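Local coordinates for protein phosphatidylinositol-specific phospholipase C (Listeria monocytogenes, PDB 2PLC) that is a bacterial phosphatidylinositol-specific phospholipase C, a single-chain enzyme with an X domain of TIM-barrel type, at residues I34-T39 with G74-N79; L54-R59 with P260-I265; S111-D116 with E157-K162. One frame throughout, in Å; residues are numbered along the deposited sequence.

Contact 1 (I34-T39 with G74-N79); sequences ITWTLT and GPIFLN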
# COMPACT_ATOMS: atom_id res chain seq x y z
N ILE A 34 15.62 16.99 -10.71
CA ILE A 34 16.51 16.74 -11.83
C ILE A 34 17.19 15.37 -11.75
O ILE A 34 17.41 14.72 -12.77
CB ILE A 34 17.57 17.88 -11.96
CG1 ILE A 34 18.34 17.75 -13.27
CG2 ILE A 34 18.50 17.88 -10.76
CD1 ILE A 34 17.47 17.86 -14.53
N THR A 35 17.49 14.90 -10.53
CA THR A 35 18.13 13.59 -10.36
C THR A 35 17.17 12.46 -10.75
O THR A 35 17.59 11.41 -11.22
CB THR A 35 18.62 13.38 -8.90
OG1 THR A 35 19.51 14.44 -8.55
CG2 THR A 35 19.37 12.06 -8.78
N TRP A 36 15.87 12.70 -10.56
CA TRP A 36 14.86 11.71 -10.91
C TRP A 36 14.80 11.53 -12.43
O TRP A 36 14.68 10.40 -12.92
CB TRP A 36 13.50 12.15 -10.37
CG TRP A 36 12.42 11.14 -10.59
CD1 TRP A 36 12.14 10.05 -9.81
CD2 TRP A 36 11.49 11.10 -11.68
NE1 TRP A 36 11.09 9.33 -10.35
CE2 TRP A 36 10.68 9.95 -11.50
CE3 TRP A 36 11.27 11.92 -12.79
CZ2 TRP A 36 9.67 9.61 -12.39
CZ3 TRP A 36 10.26 11.58 -13.68
CH2 TRP A 36 9.47 10.43 -13.47
N THR A 37 14.91 12.63 -13.17
CA THR A 37 14.87 12.56 -14.63
C THR A 37 16.13 11.88 -15.19
O THR A 37 16.05 11.13 -16.16
CB THR A 37 14.72 13.96 -15.27
OG1 THR A 37 15.83 14.78 -14.90
CG2 THR A 37 13.43 14.62 -14.82
N LEU A 38 17.27 12.14 -14.57
CA LEU A 38 18.55 11.55 -14.99
C LEU A 38 18.64 10.04 -14.73
O LEU A 38 19.29 9.31 -15.48
CB LEU A 38 19.72 12.26 -14.28
CG LEU A 38 19.94 13.74 -14.61
CD1 LEU A 38 20.99 14.35 -13.68
CD2 LEU A 38 20.35 13.87 -16.06
N THR A 39 17.99 9.58 -13.67
CA THR A 39 17.99 8.16 -13.30
C THR A 39 16.61 7.54 -13.49
O THR A 39 16.34 6.45 -12.97
CB THR A 39 18.37 7.99 -11.82
OG1 THR A 39 17.35 8.59 -11.01
CG2 THR A 39 19.70 8.66 -11.52
N GLY A 74 15.33 7.58 -1.70
CA GLY A 74 16.74 7.62 -1.37
C GLY A 74 17.15 9.08 -1.35
O GLY A 74 16.52 9.89 -0.68
N PRO A 75 18.19 9.45 -2.12
CA PRO A 75 18.67 10.84 -2.18
C PRO A 75 17.88 11.66 -3.20
O PRO A 75 18.18 12.83 -3.43
CB PRO A 75 20.11 10.65 -2.64
CG PRO A 75 19.99 9.50 -3.60
CD PRO A 75 19.07 8.54 -2.87
N ILE A 76 16.89 11.03 -3.82
CA ILE A 76 16.08 11.68 -4.83
C ILE A 76 14.78 12.27 -4.28
O ILE A 76 13.94 11.56 -3.73
CB ILE A 76 15.74 10.67 -5.96
CG1 ILE A 76 17.03 10.20 -6.62
CG2 ILE A 76 14.82 11.30 -6.99
CD1 ILE A 76 16.83 9.07 -7.60
N PHE A 77 14.65 13.59 -4.41
CA PHE A 77 13.45 14.30 -3.97
C PHE A 77 12.37 14.05 -5.02
O PHE A 77 12.62 14.20 -6.22
CB PHE A 77 13.76 15.80 -3.87
CG PHE A 77 12.56 16.65 -3.53
CD1 PHE A 77 11.65 16.25 -2.55
CD2 PHE A 77 12.35 17.86 -4.18
CE1 PHE A 77 10.55 17.04 -2.24
CE2 PHE A 77 11.25 18.66 -3.87
CZ PHE A 77 10.34 18.24 -2.90
N LEU A 78 11.17 13.69 -4.57
CA LEU A 78 10.08 13.39 -5.50
C LEU A 78 9.08 14.52 -5.75
O LEU A 78 7.97 14.27 -6.20
CB LEU A 78 9.35 12.12 -5.06
CG LEU A 78 10.18 10.83 -5.02
CD1 LEU A 78 9.31 9.66 -4.62
CD2 LEU A 78 10.82 10.57 -6.37
N ASN A 79 9.49 15.77 -5.49
CA ASN A 79 8.61 16.93 -5.70
C ASN A 79 7.24 16.79 -5.06
O ASN A 79 6.21 17.05 -5.69
CB ASN A 79 8.46 17.23 -7.20
CG ASN A 79 9.68 17.90 -7.79
OD1 ASN A 79 10.76 17.89 -7.19
ND2 ASN A 79 9.52 18.50 -8.96
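Ile76 lays its three outer carbons over one flank of the short helix 34-38, and each branch meets a different residue. Its CG2 methyl lies 3.7 Å from CB of Trp36, at the edge of the indole and near the ring plane. The longer branch runs the other way round: CG1 of Ile76 packs against the methyl CG2 of Thr35 at 3.7 Å, and CD1 passes on to OG1 of Thr39, 3.5 Å away. With CG2 anti to the backbone N (CG1 at chi1 -61°), the isoleucine forks so that one arm serves the tryptophan and the other the two threonines.

Leu78, two residues along on strand 76-78, touches the indole as well. Its CD2 methyl comes within 3.7 Å of CD1 of Trp36, meeting the pyrrole side obliquely, while the two side chains cross at about a right angle. The indole nitrogen has a polar partner in Ser29, by a weak hydrogen bond.

The strand runs nearly across the helix: their axes make 105° and approach to 7.5 Å. Strand 76-78 is one arm of a small antiparallel hairpin with strand 70-73, and Asp33, just ahead of the helix, bonds to Trp36 N and more weakly to Phe77 N, which ties helix start and strand together.

No hydrogen bond spans the two segments. The hydroxyl of Thr39 instead turns back to its own helix, giving OG1 to Thr35 O at 2.8 Å, on the face of that carbonyl plane opposite to Thr39 N. Because that hydroxyl is engaged locally, OG1 can lie beside CD1 of Ile76 without a polar partner across the contact. The direct contact between the two segments is therefore van der Waals packing, mostly apolar, with Asp33 supplying the polar link beside it.

Contact 2 (L54-R59 with P260-I265); sequences LEAGIR and PEKQTI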
# COMPACT_ATOMS: atom_id res chain seq x y z
N LEU A 54 -5.86 6.54 -6.78
CA LEU A 54 -6.99 6.34 -5.88
C LEU A 54 -8.28 6.18 -6.69
O LEU A 54 -9.05 5.26 -6.44
CB LEU A 54 -7.10 7.49 -4.88
CG LEU A 54 -5.91 7.65 -3.92
CD1 LEU A 54 -6.17 8.81 -2.96
CD2 LEU A 54 -5.69 6.36 -3.15
N GLU A 55 -8.49 7.06 -7.66
CA GLU A 55 -9.68 6.98 -8.50
C GLU A 55 -9.69 5.72 -9.36
O GLU A 55 -10.75 5.27 -9.80
CB GLU A 55 -9.80 8.21 -9.41
CG GLU A 55 -10.14 9.50 -8.68
CD GLU A 55 -10.92 10.48 -9.56
OE1 GLU A 55 -10.60 10.59 -10.77
OE2 GLU A 55 -11.85 11.13 -9.03
N ALA A 56 -8.51 5.16 -9.61
CA ALA A 56 -8.38 3.94 -10.41
C ALA A 56 -8.66 2.68 -9.57
O ALA A 56 -8.75 1.57 -10.11
CB ALA A 56 -6.99 3.85 -11.03
N GLY A 57 -8.78 2.85 -8.26
CA GLY A 57 -9.06 1.70 -7.41
C GLY A 57 -7.97 1.29 -6.44
O GLY A 57 -8.19 0.41 -5.62
N ILE A 58 -6.79 1.91 -6.53
CA ILE A 58 -5.69 1.58 -5.63
C ILE A 58 -6.11 1.93 -4.21
O ILE A 58 -6.63 3.02 -3.97
CB ILE A 58 -4.41 2.39 -6.00
CG1 ILE A 58 -3.92 2.01 -7.40
CG2 ILE A 58 -3.32 2.18 -4.96
CD1 ILE A 58 -3.61 0.55 -7.60
N ARG A 59 -5.94 1.00 -3.28
CA ARG A 59 -6.33 1.25 -1.90
C ARG A 59 -5.19 1.04 -0.92
O ARG A 59 -5.37 1.11 0.29
CB ARG A 59 -7.53 0.39 -1.49
CG ARG A 59 -8.83 0.79 -2.17
CD ARG A 59 -9.28 2.19 -1.80
NE ARG A 59 -10.48 2.57 -2.54
CZ ARG A 59 -10.47 3.17 -3.72
NH1 ARG A 59 -9.32 3.49 -4.30
NH2 ARG A 59 -11.62 3.43 -4.34
N PRO A 260 0.85 -0.34 -12.62
CA PRO A 260 -0.36 -1.13 -12.85
C PRO A 260 -1.28 -0.48 -13.87
O PRO A 260 -1.40 0.74 -13.92
CB PRO A 260 -1.02 -1.13 -11.47
CG PRO A 260 -0.63 0.22 -10.92
CD PRO A 260 0.82 0.29 -11.29
N GLU A 261 -1.89 -1.30 -14.72
CA GLU A 261 -2.82 -0.81 -15.72
C GLU A 261 -4.23 -0.81 -15.15
O GLU A 261 -4.55 -1.59 -14.25
CB GLU A 261 -2.76 -1.68 -16.98
CG GLU A 261 -1.44 -1.59 -17.69
CD GLU A 261 -1.45 -2.31 -19.01
OE1 GLU A 261 -1.42 -3.57 -19.01
OE2 GLU A 261 -1.49 -1.62 -20.05
N LYS A 262 -5.07 0.09 -15.67
CA LYS A 262 -6.46 0.22 -15.23
C LYS A 262 -7.19 -1.12 -15.26
O LYS A 262 -7.99 -1.42 -14.37
CB LYS A 262 -7.21 1.19 -16.15
CG LYS A 262 -6.60 2.58 -16.30
CD LYS A 262 -7.11 3.54 -15.24
CE LYS A 262 -6.79 4.99 -15.60
NZ LYS A 262 -7.51 5.43 -16.84
N GLN A 263 -6.90 -1.90 -16.30
CA GLN A 263 -7.49 -3.23 -16.53
C GLN A 263 -7.15 -4.21 -15.41
O GLN A 263 -8.02 -4.88 -14.86
CB GLN A 263 -6.97 -3.78 -17.86
CG GLN A 263 -7.47 -5.16 -18.24
CD GLN A 263 -8.80 -5.12 -18.97
OE1 GLN A 263 -9.82 -4.73 -18.41
NE2 GLN A 263 -8.78 -5.52 -20.25
N THR A 264 -5.86 -4.28 -15.09
CA THR A 264 -5.35 -5.16 -14.05
C THR A 264 -5.95 -4.82 -12.69
O THR A 264 -6.30 -5.71 -11.93
CB THR A 264 -3.81 -5.07 -13.96
OG1 THR A 264 -3.24 -5.17 -15.27
CG2 THR A 264 -3.27 -6.20 -13.10
N ILE A 265 -6.05 -3.53 -12.40
CA ILE A 265 -6.61 -3.06 -11.14
C ILE A 265 -8.07 -3.49 -11.00
O ILE A 265 -8.48 -3.97 -9.94
CB ILE A 265 -6.48 -1.52 -11.01
CG1 ILE A 265 -5.00 -1.12 -11.05
CG2 ILE A 265 -7.13 -1.04 -9.72
CD1 ILE A 265 -4.77 0.37 -11.24
O HOH W 1 -8.93 0.87 -13.05
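Ile58 and Ile265 meet at their CD1 methyls, 3.8 Å apart, with the two side chains crossing at about a right angle. Ile265 carries most of the contact from the helix side. Its CG1 stands beside the backbone N (chi1 -61°), which sends CD1 toward Ile58 and Ala56, with CD1 of Ile265 4.1 Å from CB of Ala56. The other branch faces backbone: CG2 of Ile265 sits 3.1 Å from the carbonyl O of Ala56, a close approach, and also borders the CA of Gly57.

At the margins, the ring of Pro260 reaches Ile58 loosely, and the aliphatic part of Lys262 passes the methyl of Ala56, CD to CB 4.2 Å. No direct hydrogen bond crosses; one water bridges the two carbonyl oxygens, donating to Ala56 O at 3.0 Å and to Lys262 O at 2.8 Å.

Behind this apolar face, Arg59 folds back on its own segment. Its NH1 gives to Leu54 O on an in-plane lone pair at 2.8 Å, while its bond to Ile58 O comes from above that carbonyl's plane. NH1 thereby links two carbonyls of the turn. Leu54 O also takes Gly57 N, and NH2 has a salt bridge to Glu99.

That turn is a Schellman motif: Gly57, with positive phi, is the first residue to leave the helical conformation after helix 50-55, and the chain then enters strand 60-65. Together with the start of helix 262-269, which follows strand 253-257, it forms the helix-to-strand and strand-to-helix connections expected of a TIM-barrel-like alpha/beta fold, here joining an early and the last helical element.

Contact 3 (S111-D116 with E157-K162); sequences SNDSFD and ENHTKK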
# COMPACT_ATOMS: atom_id res chain seq x y z
N SER A 111 17.62 5.76 11.05
CA SER A 111 18.78 5.96 11.92
C SER A 111 18.46 6.94 13.05
O SER A 111 19.29 7.17 13.93
CB SER A 111 19.98 6.48 11.10
OG SER A 111 19.65 7.65 10.37
N ASN A 112 17.24 7.48 13.03
CA ASN A 112 16.82 8.44 14.05
C ASN A 112 15.39 8.23 14.53
O ASN A 112 14.57 7.61 13.86
CB ASN A 112 16.96 9.87 13.53
CG ASN A 112 18.32 10.46 13.81
OD1 ASN A 112 18.62 10.88 14.93
ND2 ASN A 112 19.16 10.52 12.78
N ASP A 113 15.12 8.76 15.72
CA ASP A 113 13.80 8.71 16.32
C ASP A 113 13.17 10.09 16.16
O ASP A 113 12.10 10.36 16.72
CB ASP A 113 13.89 8.34 17.81
CG ASP A 113 14.27 6.89 18.05
OD1 ASP A 113 14.36 6.11 17.07
OD2 ASP A 113 14.46 6.51 19.22
N SER A 114 13.85 10.96 15.42
CA SER A 114 13.38 12.32 15.16
C SER A 114 12.21 12.31 14.17
O SER A 114 11.32 13.17 14.25
CB SER A 114 14.53 13.19 14.64
OG SER A 114 15.10 12.65 13.46
N PHE A 115 12.21 11.34 13.26
CA PHE A 115 11.16 11.19 12.26
C PHE A 115 9.81 10.98 12.96
O PHE A 115 8.81 11.57 12.58
CB PHE A 115 11.46 9.99 11.35
CG PHE A 115 10.39 9.71 10.32
CD1 PHE A 115 10.40 10.37 9.10
CD2 PHE A 115 9.37 8.80 10.58
CE1 PHE A 115 9.40 10.13 8.14
CE2 PHE A 115 8.37 8.55 9.64
CZ PHE A 115 8.39 9.22 8.42
N ASP A 116 9.83 10.13 13.99
CA ASP A 116 8.64 9.81 14.76
C ASP A 116 8.00 11.07 15.36
O ASP A 116 6.79 11.25 15.29
CB ASP A 116 9.01 8.82 15.87
CG ASP A 116 7.79 8.13 16.46
OD1 ASP A 116 7.18 7.29 15.76
OD2 ASP A 116 7.45 8.41 17.64
N GLU A 157 6.76 2.34 9.58
CA GLU A 157 8.05 1.69 9.43
C GLU A 157 9.15 2.70 9.70
O GLU A 157 9.35 3.64 8.92
CB GLU A 157 8.21 1.11 8.03
CG GLU A 157 9.54 0.41 7.81
CD GLU A 157 9.63 -0.26 6.45
OE1 GLU A 157 8.76 -0.03 5.59
OE2 GLU A 157 10.59 -1.04 6.24
N ASN A 158 9.84 2.53 10.82
CA ASN A 158 10.93 3.42 11.19
C ASN A 158 11.89 2.78 12.18
O ASN A 158 11.77 1.60 12.51
CB ASN A 158 10.41 4.77 11.71
CG ASN A 158 9.36 4.62 12.80
OD1 ASN A 158 8.53 5.50 13.00
ND2 ASN A 158 9.41 3.50 13.52
N HIS A 159 12.84 3.58 12.65
CA HIS A 159 13.87 3.14 13.59
C HIS A 159 13.31 2.57 14.90
O HIS A 159 13.81 1.57 15.41
CB HIS A 159 14.83 4.31 13.86
CG HIS A 159 16.01 3.95 14.71
ND1 HIS A 159 16.34 2.65 15.02
CD2 HIS A 159 16.94 4.72 15.31
CE1 HIS A 159 17.42 2.63 15.78
NE2 HIS A 159 17.80 3.88 15.97
N THR A 160 12.25 3.19 15.43
CA THR A 160 11.64 2.76 16.68
C THR A 160 11.05 1.35 16.65
O THR A 160 11.00 0.67 17.67
CB THR A 160 10.53 3.74 17.14
OG1 THR A 160 9.39 3.61 16.29
CG2 THR A 160 11.03 5.18 17.08
N LYS A 161 10.59 0.92 15.47
CA LYS A 161 9.99 -0.40 15.29
C LYS A 161 8.78 -0.63 16.19
O LYS A 161 8.59 -1.72 16.74
CB LYS A 161 11.03 -1.51 15.48
CG LYS A 161 11.87 -1.75 14.24
CD LYS A 161 13.28 -2.19 14.57
CE LYS A 161 14.10 -2.35 13.30
NZ LYS A 161 14.11 -1.10 12.46
N LYS A 162 7.98 0.41 16.34
CA LYS A 162 6.76 0.37 17.14
C LYS A 162 5.73 1.30 16.49
O LYS A 162 6.10 2.20 15.72
CB LYS A 162 7.06 0.76 18.60
CG LYS A 162 7.73 2.11 18.83
CD LYS A 162 6.72 3.25 18.95
CE LYS A 162 7.39 4.60 19.13
NZ LYS A 162 6.40 5.72 19.17
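Lys162 and Asp116 make the one salt bridge of the contact, NZ to OD2 at 3.3 Å. The ammonium comes to the syn side of OD2, 34° out of the carboxylate plane, and the two side chains cross at about a right angle. After a bend at chi2 the lysine chain runs out extended, carrying NZ across to the carboxylate. The second oxygen is less favourably placed: OD1 of Asp116 lies 3.6 Å from OD1 of Asn158, two acceptors side by side with carboxylate and amide planes 74° apart. The nearby ammonium would probably ease that repulsion.

The amide of Asn158 gives its nitrogen to its own loop instead. Its ND2 reaches Thr160 OG1 in a weak bond with a poor angle of 118°, and Lys162 N approaches the same hydroxyl oxygen, weakly too. Thr160 OG1 thus collects two weak donors, while its CG2 methyl turns to Asp113 OD1 at 3.5 Å. Meanwhile OD1 of Asn158 lies at the edge of the Phe115 ring, near its plane.

His159 packs against the backbone of Ser111 and Asn112 and the carboxylate of Asp113 without a hydrogen bond: its CB is 3.3 Å from Asn112 O and its CD2 is 3.4 Å from Asp113 OD1. Any charge attraction between His159 and Asp113 would depend on the state of the imidazole. Ser111 OG finds its acceptor nearby in Gln109 O.

Residues 158-161 form a type I turn leaving strand 152-157, closed by Lys161 N giving to Asn158 O. Ser111 to Asp113 lead into helix 114-125, whose first turn holds Phe115 and Asp116. The turn is thereby laid against the start of that helix, with Phe115 and Asn158 touching strand 101-107, the neighbour of strand 152-157 in the sheet.

How the contacts relate
Contact 2 lies deepest, about 12 Å from the chain's centre, against 21 Å for contact 1 and 19 Å for contact 3, which sits opposite contact 2 across that centre. Contacts 1 and 2 are mostly buried and apolar, isoleucine-led, though only contact 2 adds a bridging water. Contact 3, partly buried, joins its segments by one salt bridge and polar side-chain packing, with weak hydrogen bonds inside its loop. None shares a secondary-structure element with another, and no pair touches: the nearest atoms are about 11 Å apart, between contacts 1 and 3. Along the chain, contacts 1 and 2 interleave their segments, whereas contact 3 lies within the span that contact 2 closes.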